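Local coordinates for protein GCN5-related N-acetyltransferase (PDB 3G3S) that probably transfers an acetyl group from acetyl-CoA to an acceptor substrate, as GCN5-related N-acetyltransferases do, at residues Arg49-Gly54 / Ser176-Tyr181; Ala81-Ile86 / Ala242-Glu247; Cys163-Lys168 / Leu198-Ala203. All blocks are in the same frame, centred on the assembly; numbering follows the deposited sequence.

Contact 1 of 3, residues Arg49-Gly54 / Ser176-Tyr181; sequences RQSFFG and SSYASY
The polar part of this contact is a single hydrogen bond between Ser-51 OG and Tyr-178 OH, 2.8 Å long, in which either hydroxyl could act as donor. The CA atoms of Ser-51 and Tyr-178 are 9.7 Å apart, and it is the length of the tyrosine that closes the gap: CG is anti to the backbone N (chi1 -175°), which sends the ring out from the corner in the chain at 178. Ser-51 OG lies near the plane of that ring, at its edge, and is 3.3 Å from Tyr-178 CE1. A weak hydrogen bond to Asp-145 OD1 gives the serine hydroxyl a second partner.

The aromatic part is made by Phe-53. Its side chain and that of Tyr-178 meet obliquely, their ring planes at 88° and their centroids 5.5 Å apart. The phenylalanine offers its CD1-CE1 side, and Phe-53 CD1 lies 3.6 Å from Tyr-178 CE2. The same edge meets the phenol oxygen, with Tyr-178 OH 3.4 Å from Phe-53 CD1. Ile-20 of helix 19-26 also packs on the tyrosine.

A 1,2-ethanediol, probably from the crystallisation liquor, is bound about 3 Å from the Tyr-178 side chain, nearest atoms. The arrangement joins the start of strand 52-58 to the bent strand 170-181, two distant members of the long mixed sheet of this GNAT-family fold.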
ATOM      1  N   ARG A  49      -0.224 -15.358 -14.292  1.00 29.59           N
ATOM      2  CA  ARG A  49      -1.083 -16.539 -14.145  1.00 32.59           C
ATOM      3  C   ARG A  49      -0.980 -17.403 -15.407  1.00 35.53           C
ATOM      4  O   ARG A  49      -0.758 -18.615 -15.325  1.00 37.19           O
ATOM      5  CB  ARG A  49      -2.527 -16.122 -13.854  1.00 31.97           C
ATOM      6  CG  ARG A  49      -3.333 -17.183 -13.106  1.00 43.34           C
ATOM      7  CD  ARG A  49      -4.782 -16.773 -12.695  1.00 45.32           C
ATOM      8  NE  ARG A  49      -5.732 -16.841 -13.814  1.00 57.89           N
ATOM      9  CZ  ARG A  49      -6.415 -17.932 -14.153  1.00 61.25           C
ATOM     10  N   GLN A  50      -1.149 -16.777 -16.561  1.00 36.89           N
ATOM     11  CA  GLN A  50      -0.999 -17.433 -17.860  1.00 40.63           C
ATOM     12  C   GLN A  50       0.318 -17.015 -18.501  1.00 38.53           C
ATOM     13  O   GLN A  50       1.047 -17.852 -19.030  1.00 39.58           O
ATOM     14  CB  GLN A  50      -2.155 -17.058 -18.759  1.00 42.89           C
ATOM     15  CG  GLN A  50      -3.516 -17.482 -18.200  1.00 51.60           C
ATOM     16  CD  GLN A  50      -4.660 -17.108 -19.114  1.00 53.82           C
ATOM     17  OE1 GLN A  50      -4.693 -16.012 -19.665  1.00 61.77           O
ATOM     18  NE2 GLN A  50      -5.612 -18.019 -19.272  1.00 54.94           N
ATOM     19  N   SER A  51       0.595 -15.717 -18.490  1.00 32.48           N
ATOM     20  CA  SER A  51       1.906 -15.219 -18.879  1.00 30.23           C
ATOM     21  C   SER A  51       2.488 -14.594 -17.596  1.00 27.40           C
ATOM     22  O   SER A  51       1.739 -14.281 -16.667  1.00 28.00           O
ATOM     23  CB  SER A  51       1.825 -14.208 -20.010  1.00 30.08           C
ATOM     24  OG  SER A  51       1.381 -12.993 -19.508  1.00 34.99           O
ATOM     25  N   PHE A  52       3.807 -14.441 -17.534  1.00 22.97           N
ATOM     26  CA  PHE A  52       4.484 -13.982 -16.341  1.00 20.53           C
ATOM     27  C   PHE A  52       5.632 -13.051 -16.587  1.00 17.59           C
ATOM     28  O   PHE A  52       6.232 -13.026 -17.676  1.00 21.28           O
ATOM     29  CB  PHE A  52       5.151 -15.186 -15.630  1.00 20.39           C
ATOM     30  CG  PHE A  52       4.197 -16.215 -15.106  1.00 25.68           C
ATOM     31  CD1 PHE A  52       3.639 -17.172 -15.955  1.00 31.58           C
ATOM     32  CD2 PHE A  52       3.889 -16.263 -13.756  1.00 28.40           C
ATOM     33  CE1 PHE A  52       2.756 -18.128 -15.455  1.00 31.59           C
ATOM     34  CE2 PHE A  52       3.011 -17.208 -13.269  1.00 31.24           C
ATOM     35  CZ  PHE A  52       2.457 -18.141 -14.110  1.00 27.75           C
ATOM     36  N   PHE A  53       5.954 -12.315 -15.534  1.00 20.28           N
ATOM     37  CA  PHE A  53       7.175 -11.561 -15.406  1.00 19.14           C
ATOM     38  C   PHE A  53       7.881 -12.045 -14.167  1.00 17.97           C
ATOM     39  O   PHE A  53       7.256 -12.288 -13.130  1.00 21.23           O
ATOM     40  CB  PHE A  53       6.925 -10.072 -15.244  1.00 21.24           C
ATOM     41  CG  PHE A  53       6.697  -9.389 -16.546  1.00 19.71           C
ATOM     42  CD1 PHE A  53       5.452  -9.433 -17.158  1.00 26.86           C
ATOM     43  CD2 PHE A  53       7.734  -8.720 -17.176  1.00 25.98           C
ATOM     44  CE1 PHE A  53       5.252  -8.809 -18.381  1.00 19.73           C
ATOM     45  CE2 PHE A  53       7.527  -8.083 -18.421  1.00 24.55           C
ATOM     46  CZ  PHE A  53       6.308  -8.131 -19.006  1.00 16.16           C
ATOM     47  N   GLY A  54       9.196 -12.067 -14.267  1.00 19.79           N
ATOM     48  CA  GLY A  54      10.087 -12.414 -13.171  1.00 23.24           C
ATOM     49  C   GLY A  54      11.129 -11.312 -13.110  1.00 18.99           C
ATOM     50  O   GLY A  54      11.992 -11.240 -13.976  1.00 19.44           O
ATOM     51  N   SER A 176      -5.868  -3.078 -21.976  1.00 24.60           N
ATOM     52  CA  SER A 176      -6.349  -3.420 -20.635  1.00 24.70           C
ATOM     53  C   SER A 176      -5.232  -3.484 -19.614  1.00 25.53           C
ATOM     54  O   SER A 176      -4.061  -3.343 -19.936  1.00 25.80           O
ATOM     55  CB  SER A 176      -7.106  -4.768 -20.676  1.00 24.20           C
ATOM     56  OG  SER A 176      -7.646  -5.142 -19.425  1.00 23.16           O
ATOM     57  N   SER A 177      -5.624  -3.651 -18.362  1.00 25.52           N
ATOM     58  CA  SER A 177      -4.687  -3.702 -17.291  1.00 24.38           C
ATOM     59  C   SER A 177      -4.075  -5.099 -17.185  1.00 22.22           C
ATOM     60  O   SER A 177      -4.771  -6.034 -16.830  1.00 21.96           O
ATOM     61  CB  SER A 177      -5.384  -3.358 -15.986  1.00 23.99           C
ATOM     62  OG  SER A 177      -6.548  -4.129 -15.836  1.00 23.37           O
ATOM     63  N   TYR A 178      -2.794  -5.218 -17.515  1.00 21.42           N
ATOM     64  CA  TYR A 178      -2.054  -6.477 -17.302  1.00 22.08           C
ATOM     65  C   TYR A 178      -1.864  -6.721 -15.793  1.00 23.02           C
ATOM     66  O   TYR A 178      -1.816  -7.888 -15.277  1.00 24.18           O
ATOM     67  CB  TYR A 178      -0.692  -6.345 -17.960  1.00 23.03           C
ATOM     68  CG  TYR A 178       0.168  -7.613 -17.926  1.00 20.90           C
ATOM     69  CD1 TYR A 178       0.048  -8.588 -18.933  1.00 30.06           C
ATOM     70  CD2 TYR A 178       1.118  -7.806 -16.948  1.00 25.28           C
ATOM     71  CE1 TYR A 178       0.846  -9.741 -18.923  1.00 30.00           C
ATOM     72  CE2 TYR A 178       1.921  -8.976 -16.928  1.00 31.05           C
ATOM     73  CZ  TYR A 178       1.779  -9.923 -17.919  1.00 33.34           C
ATOM     74  OH  TYR A 178       2.579 -11.055 -17.892  1.00 34.48           O
ATOM     75  N   ALA A 179      -1.721  -5.598 -15.093  1.00 23.51           N
ATOM     76  CA  ALA A 179      -1.587  -5.515 -13.662  1.00 24.05           C
ATOM     77  C   ALA A 179      -2.076  -4.134 -13.193  1.00 22.23           C
ATOM     78  O   ALA A 179      -2.249  -3.177 -13.985  1.00 25.56           O
ATOM     79  CB  ALA A 179      -0.130  -5.736 -13.242  1.00 21.73           C
ATOM     80  N   SER A 180      -2.269  -4.077 -11.889  1.00 25.01           N
ATOM     81  CA  SER A 180      -2.735  -2.916 -11.133  1.00 25.68           C
ATOM     82  C   SER A 180      -1.868  -2.725  -9.907  1.00 25.66           C
ATOM     83  O   SER A 180      -1.438  -3.713  -9.278  1.00 24.77           O
ATOM     84  CB  SER A 180      -4.153  -3.164 -10.608  1.00 25.22           C
ATOM     85  OG  SER A 180      -5.025  -3.528 -11.621  1.00 25.69           O
ATOM     86  N   TYR A 181      -1.639  -1.474  -9.541  1.00 23.11           N
ATOM     87  CA  TYR A 181      -0.967  -1.160  -8.283  1.00 23.30           C
ATOM     88  C   TYR A 181      -1.805  -0.055  -7.626  1.00 24.61           C
ATOM     89  O   TYR A 181      -2.790   0.378  -8.197  1.00 25.04           O
ATOM     90  CB  TYR A 181       0.500  -0.802  -8.464  1.00 21.00           C
ATOM     91  CG  TYR A 181       0.760   0.457  -9.246  1.00 26.71           C
ATOM     92  CD1 TYR A 181       0.658   0.462 -10.628  1.00 25.54           C
ATOM     93  CD2 TYR A 181       1.117   1.640  -8.605  1.00 26.62           C
ATOM     94  CE1 TYR A 181       0.885   1.633 -11.359  1.00 25.10           C
ATOM     95  CE2 TYR A 181       1.352   2.804  -9.332  1.00 29.77           C
ATOM     96  CZ  TYR A 181       1.241   2.782 -10.711  1.00 23.58           C
ATOM     97  OH  TYR A 181       1.474   3.935 -11.448  1.00 27.88           O
TER

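Contact 2 of 3, residues Ala81-Ile86 / Ala242-Glu247; sequences AWSDLI and AYQAYE
Ser-83 and Ile-86, one helical turn apart, face Gln-244 and Tyr-246, which are two residues apart on the strand. The setting is a beta-alpha-beta crossover: helix 80-90 links the parallel strands 73-77 and 94-102, and strand 239-248 lies between them in the sheet, antiparallel to both. The helix covers this intervening strand, running in roughly its direction with the local axes 10.1 Å apart.

Along the helix, Ser-83 is the first residue to make contact. Its OG donates a hydrogen bond to Gln-244 OE1 at 2.7 Å, approaching the amide oxygen from 33° out of the carbonyl plane. The glutamine chain is extended beyond CG, which carries the amide across to the helix. Its other end is held as well, since NE2 bonds to Gln-80 OE1, so two bonds from the same helix fix the rotation of the amide. Ser-83 CB rests 3.4 Å from Tyr-246 OH, and Ser-83 OG lies in the plane of the tyrosine ring, at its edge.

One turn later Ile-86 lies against a face of that ring. With CG2 anti to the backbone N, this methyl makes a CH-pi contact, 4.0 Å from the Tyr-246 ring centroid and 13° off the normal. Leu-65 of helix 62-68 packs on the isoleucine too. The phenol oxygen is hydrogen-bonded to Glu-87 OE2, from the next residue of the helix, while the second branch of the isoleucine brings CD1 to 3.8 Å from Tyr-246 CD1.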
ATOM      1  N   ALA A  81      25.051  -8.802 -13.756  1.00 22.63           N
ATOM      2  CA  ALA A  81      25.490 -10.012 -13.026  1.00 20.90           C
ATOM      3  C   ALA A  81      24.397 -11.093 -13.139  1.00 22.43           C
ATOM      4  O   ALA A  81      24.674 -12.298 -13.308  1.00 22.46           O
ATOM      5  CB  ALA A  81      25.801  -9.692 -11.581  1.00 22.64           C
ATOM      6  N   TRP A  82      23.148 -10.662 -13.037  1.00 21.93           N
ATOM      7  CA  TRP A  82      22.037 -11.560 -13.276  1.00 22.01           C
ATOM      8  C   TRP A  82      22.006 -12.050 -14.732  1.00 22.25           C
ATOM      9  O   TRP A  82      21.853 -13.233 -14.973  1.00 22.01           O
ATOM     10  CB  TRP A  82      20.724 -10.888 -12.941  1.00 21.32           C
ATOM     11  CG  TRP A  82      20.280 -10.957 -11.527  1.00 18.97           C
ATOM     12  CD1 TRP A  82      20.337  -9.972 -10.602  1.00 15.34           C
ATOM     13  CD2 TRP A  82      19.697 -12.079 -10.880  1.00 19.93           C
ATOM     14  NE1 TRP A  82      19.782 -10.371  -9.447  1.00 20.63           N
ATOM     15  CE2 TRP A  82      19.412 -11.686  -9.560  1.00 19.69           C
ATOM     16  CE3 TRP A  82      19.402 -13.392 -11.282  1.00 23.92           C
ATOM     17  CZ2 TRP A  82      18.795 -12.542  -8.636  1.00 20.94           C
ATOM     18  CZ3 TRP A  82      18.809 -14.249 -10.369  1.00 15.87           C
ATOM     19  CH2 TRP A  82      18.508 -13.819  -9.058  1.00 18.39           C
ATOM     20  N   SER A  83      22.194 -11.159 -15.705  1.00 21.77           N
ATOM     21  CA  SER A  83      22.200 -11.570 -17.106  1.00 19.40           C
ATOM     22  C   SER A  83      23.249 -12.635 -17.395  1.00 21.18           C
ATOM     23  O   SER A  83      23.002 -13.569 -18.148  1.00 21.02           O
ATOM     24  CB  SER A  83      22.441 -10.371 -18.002  1.00 23.87           C
ATOM     25  OG  SER A  83      21.395  -9.443 -17.831  1.00 19.91           O
ATOM     26  N   ASP A  84      24.426 -12.452 -16.809  1.00 22.48           N
ATOM     27  CA  ASP A  84      25.532 -13.351 -17.002  1.00 24.92           C
ATOM     28  C   ASP A  84      25.184 -14.706 -16.433  1.00 25.22           C
ATOM     29  O   ASP A  84      25.553 -15.726 -17.007  1.00 27.06           O
ATOM     30  CB  ASP A  84      26.807 -12.832 -16.324  1.00 26.05           C
ATOM     31  CG  ASP A  84      27.384 -11.598 -16.998  1.00 24.46           C
ATOM     32  OD1 ASP A  84      26.990 -11.251 -18.117  1.00 25.98           O
ATOM     33  OD2 ASP A  84      28.274 -10.997 -16.398  1.00 33.71           O
ATOM     34  N   LEU A  85      24.471 -14.732 -15.309  1.00 26.86           N
ATOM     35  CA  LEU A  85      24.083 -16.019 -14.726  1.00 25.83           C
ATOM     36  C   LEU A  85      23.044 -16.711 -15.593  1.00 24.24           C
ATOM     37  O   LEU A  85      23.118 -17.904 -15.825  1.00 28.35           O
ATOM     38  CB  LEU A  85      23.552 -15.840 -13.308  1.00 26.71           C
ATOM     39  CG  LEU A  85      23.144 -17.143 -12.607  1.00 24.56           C
ATOM     40  CD1 LEU A  85      24.379 -18.037 -12.496  1.00 24.10           C
ATOM     41  CD2 LEU A  85      22.450 -16.877 -11.226  1.00 20.92           C
ATOM     42  N   ILE A  86      22.051 -15.960 -16.041  1.00 24.27           N
ATOM     43  CA  ILE A  86      21.002 -16.506 -16.898  1.00 21.78           C
ATOM     44  C   ILE A  86      21.637 -17.155 -18.138  1.00 23.35           C
ATOM     45  O   ILE A  86      21.322 -18.278 -18.498  1.00 24.03           O
ATOM     46  CB  ILE A  86      19.980 -15.374 -17.343  1.00 20.53           C
ATOM     47  CG1 ILE A  86      19.166 -14.861 -16.139  1.00 18.12           C
ATOM     48  CG2 ILE A  86      19.018 -15.887 -18.375  1.00 17.02           C
ATOM     49  CD1 ILE A  86      18.403 -13.506 -16.360  1.00 20.81           C
ATOM     50  N   ALA A 242      16.242   1.562 -22.905  1.00 25.99           N
ATOM     51  CA  ALA A 242      16.156   0.229 -23.411  1.00 26.32           C
ATOM     52  C   ALA A 242      16.678  -0.628 -22.271  1.00 23.86           C
ATOM     53  O   ALA A 242      17.540  -0.176 -21.532  1.00 21.46           O
ATOM     54  CB  ALA A 242      17.060   0.085 -24.615  1.00 27.68           C
ATOM     55  N   TYR A 243      16.129  -1.815 -22.086  1.00 23.32           N
ATOM     56  CA  TYR A 243      16.637  -2.683 -21.034  1.00 21.91           C
ATOM     57  C   TYR A 243      16.639  -4.155 -21.468  1.00 23.97           C
ATOM     58  O   TYR A 243      15.910  -4.536 -22.377  1.00 25.49           O
ATOM     59  CB  TYR A 243      15.862  -2.455 -19.737  1.00 19.45           C
ATOM     60  CG  TYR A 243      14.441  -2.951 -19.676  1.00 20.66           C
ATOM     61  CD1 TYR A 243      14.167  -4.257 -19.368  1.00 22.18           C
ATOM     62  CD2 TYR A 243      13.356  -2.090 -19.818  1.00 20.17           C
ATOM     63  CE1 TYR A 243      12.892  -4.705 -19.280  1.00 16.25           C
ATOM     64  CE2 TYR A 243      12.047  -2.560 -19.717  1.00 13.84           C
ATOM     65  CZ  TYR A 243      11.843  -3.874 -19.444  1.00 27.34           C
ATOM     66  OH  TYR A 243      10.593  -4.394 -19.304  1.00 24.16           O
ATOM     67  N   GLN A 244      17.492  -4.950 -20.826  1.00 23.57           N
ATOM     68  CA  GLN A 244      17.618  -6.370 -21.130  1.00 25.66           C
ATOM     69  C   GLN A 244      16.490  -7.244 -20.584  1.00 23.14           C
ATOM     70  O   GLN A 244      16.083  -7.113 -19.431  1.00 24.80           O
ATOM     71  CB  GLN A 244      18.938  -6.942 -20.564  1.00 28.00           C
ATOM     72  CG  GLN A 244      20.229  -6.297 -21.129  1.00 30.52           C
ATOM     73  CD  GLN A 244      21.506  -7.023 -20.712  1.00 36.44           C
ATOM     74  OE1 GLN A 244      21.462  -8.125 -20.143  1.00 40.49           O
ATOM     75  NE2 GLN A 244      22.661  -6.401 -20.999  1.00 32.01           N
ATOM     76  N   ALA A 245      16.039  -8.183 -21.408  1.00 24.47           N
ATOM     77  CA  ALA A 245      15.012  -9.148 -21.023  1.00 24.27           C
ATOM     78  C   ALA A 245      15.338 -10.483 -21.673  1.00 26.46           C
ATOM     79  O   ALA A 245      16.084 -10.532 -22.681  1.00 24.71           O
ATOM     80  CB  ALA A 245      13.580  -8.660 -21.426  1.00 22.05           C
ATOM     81  N   TYR A 246      14.791 -11.541 -21.070  1.00 25.91           N
ATOM     82  CA  TYR A 246      14.943 -12.916 -21.539  1.00 25.66           C
ATOM     83  C   TYR A 246      13.629 -13.683 -21.478  1.00 24.19           C
ATOM     84  O   TYR A 246      12.802 -13.428 -20.616  1.00 23.97           O
ATOM     85  CB  TYR A 246      15.972 -13.681 -20.685  1.00 24.02           C
ATOM     86  CG  TYR A 246      17.387 -13.158 -20.734  1.00 23.14           C
ATOM     87  CD1 TYR A 246      17.820 -12.155 -19.862  1.00 22.40           C
ATOM     88  CD2 TYR A 246      18.306 -13.681 -21.625  1.00 26.60           C
ATOM     89  CE1 TYR A 246      19.109 -11.698 -19.879  1.00 20.20           C
ATOM     90  CE2 TYR A 246      19.601 -13.219 -21.655  1.00 26.34           C
ATOM     91  CZ  TYR A 246      19.994 -12.216 -20.801  1.00 23.05           C
ATOM     92  OH  TYR A 246      21.287 -11.771 -20.877  1.00 29.12           O
ATOM     93  N   GLU A 247      13.474 -14.637 -22.393  1.00 23.98           N
ATOM     94  CA  GLU A 247      12.395 -15.615 -22.416  1.00 26.75           C
ATOM     95  C   GLU A 247      13.016 -16.968 -22.627  1.00 25.39           C
ATOM     96  O   GLU A 247      14.110 -17.060 -23.182  1.00 23.59           O
ATOM     97  CB  GLU A 247      11.531 -15.435 -23.623  1.00 30.88           C
ATOM     98  CG  GLU A 247      10.508 -14.369 -23.521  1.00 37.98           C
ATOM     99  CD  GLU A 247       9.947 -14.036 -24.879  1.00 49.98           C
ATOM    100  OE1 GLU A 247      10.388 -14.672 -25.875  1.00 51.42           O
ATOM    101  OE2 GLU A 247       9.099 -13.118 -24.948  1.00 45.72           O
TER

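Contact 3 of 3, residues Cys163-Lys168 / Leu198-Ala203; sequences CVILHK and LGLAKA
Ile-165, on strand 162-167, meets the first turn of helix 200-214 at Leu-200 and Ala-203 through one methyl group. Gly-199 comes just before, at the N-cap position, with a positive phi (76°) that favours glycine. The Gly-199, Leu-200, Ala-201 sequence is consistent with the end of the GNAT signature R/Q-x-x-G-x-G/A, whose backbone in relatives binds the pyrophosphate of acetyl-CoA.

Leu-200 follows. Its CB lies 4.0 Å from Ile-165 CD1, and the same methyl sits against the backbone, 3.4 Å from Leu-200 O. That position follows from the isoleucine's long branch, where CG1 is anti to the carbonyl carbon (chi1 -78°) and the chain then extends through CG1, so that CD1 is the atom that reaches the helix. One turn on, Ala-203 CB continues the same apolar contact, 4.2 Å from Ile-165 CD1. No hydrogen bond crosses the contact.

Around this meeting point, Phe-124 from a loop and Val-172 of strand 170-181 touch both Ile-165 and Leu-200, while Met-126 of strand 125-128 and Cys-204 of the helix itself pack on Ile-165.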
ATOM      1  N   CYS A 163     -10.599  -1.990 -22.059  1.00 29.54           N
ATOM      2  CA  CYS A 163     -11.574  -1.831 -23.114  1.00 28.96           C
ATOM      3  C   CYS A 163     -11.144  -2.562 -24.398  1.00 26.65           C
ATOM      4  O   CYS A 163      -9.958  -2.805 -24.645  1.00 24.61           O
ATOM      5  CB  CYS A 163     -11.860  -0.362 -23.363  1.00 30.83           C
ATOM      6  SG  CYS A 163     -10.580   0.473 -24.090  1.00 38.55           S
ATOM      7  N   VAL A 164     -12.149  -2.910 -25.191  1.00 26.68           N
ATOM      8  CA  VAL A 164     -11.999  -3.685 -26.398  1.00 25.18           C
ATOM      9  C   VAL A 164     -12.726  -3.066 -27.572  1.00 25.41           C
ATOM     10  O   VAL A 164     -13.650  -2.289 -27.389  1.00 24.73           O
ATOM     11  CB  VAL A 164     -12.549  -5.116 -26.188  1.00 29.26           C
ATOM     12  CG1 VAL A 164     -11.704  -5.821 -25.197  1.00 18.57           C
ATOM     13  CG2 VAL A 164     -13.989  -5.092 -25.717  1.00 27.51           C
ATOM     14  N   ILE A 165     -12.269  -3.418 -28.761  1.00 25.26           N
ATOM     15  CA  ILE A 165     -12.871  -2.984 -30.008  1.00 26.35           C
ATOM     16  C   ILE A 165     -13.501  -4.234 -30.639  1.00 27.42           C
ATOM     17  O   ILE A 165     -12.881  -5.304 -30.688  1.00 25.12           O
ATOM     18  CB  ILE A 165     -11.852  -2.305 -30.931  1.00 25.98           C
ATOM     19  CG1 ILE A 165     -11.594  -0.868 -30.465  1.00 28.61           C
ATOM     20  CG2 ILE A 165     -12.369  -2.275 -32.379  1.00 26.54           C
ATOM     21  CD1 ILE A 165     -10.368  -0.221 -31.100  1.00 32.28           C
ATOM     22  N   LEU A 166     -14.756  -4.115 -31.048  1.00 26.38           N
ATOM     23  CA  LEU A 166     -15.459  -5.208 -31.681  1.00 28.67           C
ATOM     24  C   LEU A 166     -15.706  -4.915 -33.154  1.00 31.15           C
ATOM     25  O   LEU A 166     -15.875  -3.768 -33.549  1.00 27.53           O
ATOM     26  CB  LEU A 166     -16.805  -5.455 -31.002  1.00 30.76           C
ATOM     27  CG  LEU A 166     -16.963  -6.203 -29.679  1.00 29.77           C
ATOM     28  CD1 LEU A 166     -16.008  -5.692 -28.642  1.00 39.61           C
ATOM     29  CD2 LEU A 166     -18.390  -6.038 -29.232  1.00 35.42           C
ATOM     30  N   HIS A 167     -15.742  -5.952 -33.969  1.00 30.39           N
ATOM     31  CA  HIS A 167     -16.072  -5.784 -35.381  1.00 32.82           C
ATOM     32  C   HIS A 167     -16.794  -7.029 -35.816  1.00 32.92           C
ATOM     33  O   HIS A 167     -16.317  -8.119 -35.548  1.00 28.71           O
ATOM     34  CB  HIS A 167     -14.821  -5.594 -36.186  1.00 34.15           C
ATOM     35  CG  HIS A 167     -15.074  -5.254 -37.613  1.00 35.90           C
ATOM     36  ND1 HIS A 167     -14.761  -6.104 -38.647  1.00 31.80           N
ATOM     37  CD2 HIS A 167     -15.609  -4.148 -38.179  1.00 32.02           C
ATOM     38  CE1 HIS A 167     -15.082  -5.528 -39.792  1.00 42.59           C
ATOM     39  NE2 HIS A 167     -15.602  -4.342 -39.536  1.00 31.10           N
ATOM     40  N   LYS A 168     -17.956  -6.878 -36.443  1.00 34.06           N
ATOM     41  CA  LYS A 168     -18.774  -8.045 -36.842  1.00 35.47           C
ATOM     42  C   LYS A 168     -19.039  -8.960 -35.652  1.00 32.00           C
ATOM     43  O   LYS A 168     -19.061 -10.180 -35.787  1.00 32.80           O
ATOM     44  CB  LYS A 168     -18.106  -8.854 -37.963  1.00 37.02           C
ATOM     45  CG  LYS A 168     -17.723  -8.059 -39.208  1.00 43.61           C
ATOM     46  CD  LYS A 168     -18.912  -7.339 -39.813  1.00 54.67           C
ATOM     47  CE  LYS A 168     -18.669  -6.976 -41.277  1.00 64.00           C
ATOM     48  NZ  LYS A 168     -18.680  -8.184 -42.189  1.00 68.04           N
ATOM     49  N   LEU A 198      -4.418  -1.102 -38.615  1.00 39.75           N
ATOM     50  CA  LEU A 198      -5.578  -0.238 -38.838  1.00 38.90           C
ATOM     51  C   LEU A 198      -5.738   0.832 -37.774  1.00 38.41           C
ATOM     52  O   LEU A 198      -6.741   1.549 -37.761  1.00 40.46           O
ATOM     53  CB  LEU A 198      -6.858  -1.073 -38.895  1.00 40.40           C
ATOM     54  CG  LEU A 198      -6.851  -2.283 -39.837  1.00 43.47           C
ATOM     55  CD1 LEU A 198      -8.224  -2.939 -39.753  1.00 42.00           C
ATOM     56  CD2 LEU A 198      -6.501  -1.928 -41.281  1.00 41.22           C
ATOM     57  N   GLY A 199      -4.772   0.949 -36.868  1.00 39.00           N
ATOM     58  CA  GLY A 199      -4.827   1.978 -35.813  1.00 36.67           C
ATOM     59  C   GLY A 199      -5.789   1.677 -34.683  1.00 34.18           C
ATOM     60  O   GLY A 199      -6.155   2.570 -33.925  1.00 33.66           O
ATOM     61  N   LEU A 200      -6.196   0.410 -34.568  1.00 30.42           N
ATOM     62  CA  LEU A 200      -7.103   0.019 -33.525  1.00 27.89           C
ATOM     63  C   LEU A 200      -6.443   0.073 -32.136  1.00 26.94           C
ATOM     64  O   LEU A 200      -7.059   0.523 -31.164  1.00 26.16           O
ATOM     65  CB  LEU A 200      -7.673  -1.370 -33.816  1.00 29.02           C
ATOM     66  CG  LEU A 200      -8.479  -1.534 -35.120  1.00 32.41           C
ATOM     67  CD1 LEU A 200      -9.107  -2.902 -35.198  1.00 26.61           C
ATOM     68  CD2 LEU A 200      -9.559  -0.476 -35.300  1.00 29.18           C
ATOM     69  N   ALA A 201      -5.209  -0.409 -32.041  1.00 29.03           N
ATOM     70  CA  ALA A 201      -4.461  -0.406 -30.772  1.00 31.08           C
ATOM     71  C   ALA A 201      -4.391   0.992 -30.131  1.00 31.57           C
ATOM     72  O   ALA A 201      -4.627   1.167 -28.938  1.00 31.23           O
ATOM     73  CB  ALA A 201      -3.039  -0.953 -31.009  1.00 32.07           C
ATOM     74  N   LYS A 202      -4.107   1.968 -30.979  1.00 33.20           N
ATOM     75  CA  LYS A 202      -3.970   3.378 -30.652  1.00 34.07           C
ATOM     76  C   LYS A 202      -5.291   3.954 -30.124  1.00 33.08           C
ATOM     77  O   LYS A 202      -5.309   4.704 -29.160  1.00 31.96           O
ATOM     78  CB  LYS A 202      -3.518   4.060 -31.943  1.00 33.96           C
ATOM     79  CG  LYS A 202      -3.116   5.491 -31.907  1.00 42.21           C
ATOM     80  CD  LYS A 202      -2.688   5.954 -33.337  1.00 46.07           C
ATOM     81  CE  LYS A 202      -3.875   6.040 -34.334  1.00 54.41           C
ATOM     82  NZ  LYS A 202      -3.495   6.109 -35.793  1.00 58.01           N
ATOM     83  N   ALA A 203      -6.402   3.571 -30.745  1.00 32.55           N
ATOM     84  CA  ALA A 203      -7.706   4.021 -30.307  1.00 29.41           C
ATOM     85  C   ALA A 203      -8.085   3.447 -28.939  1.00 27.82           C
ATOM     86  O   ALA A 203      -8.588   4.180 -28.086  1.00 28.51           O
ATOM     87  CB  ALA A 203      -8.781   3.663 -31.361  1.00 30.11           C
TER

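All three contacts are buried and reach one mixed sheet, but at different places. Contact 1 is central, with its centre about 5 Å from that of the chain. Contacts 2 and 3 are about 18 and 19 Å out, on opposite sides of it, with their own centres about 34 Å apart. Contacts 2 and 3 each set a helix against a strand, whereas contact 1 is made by side chains near the start of one strand and at the corner of another, with no helix in either segment. Contacts 1 and 3 use neighbouring strands, 170-181 and 162-167. Contacts 1 and 2 combine one side-chain hydrogen bond with aromatic packing, while contact 3, beside the probable cofactor-binding turn, is aliphatic across its segments.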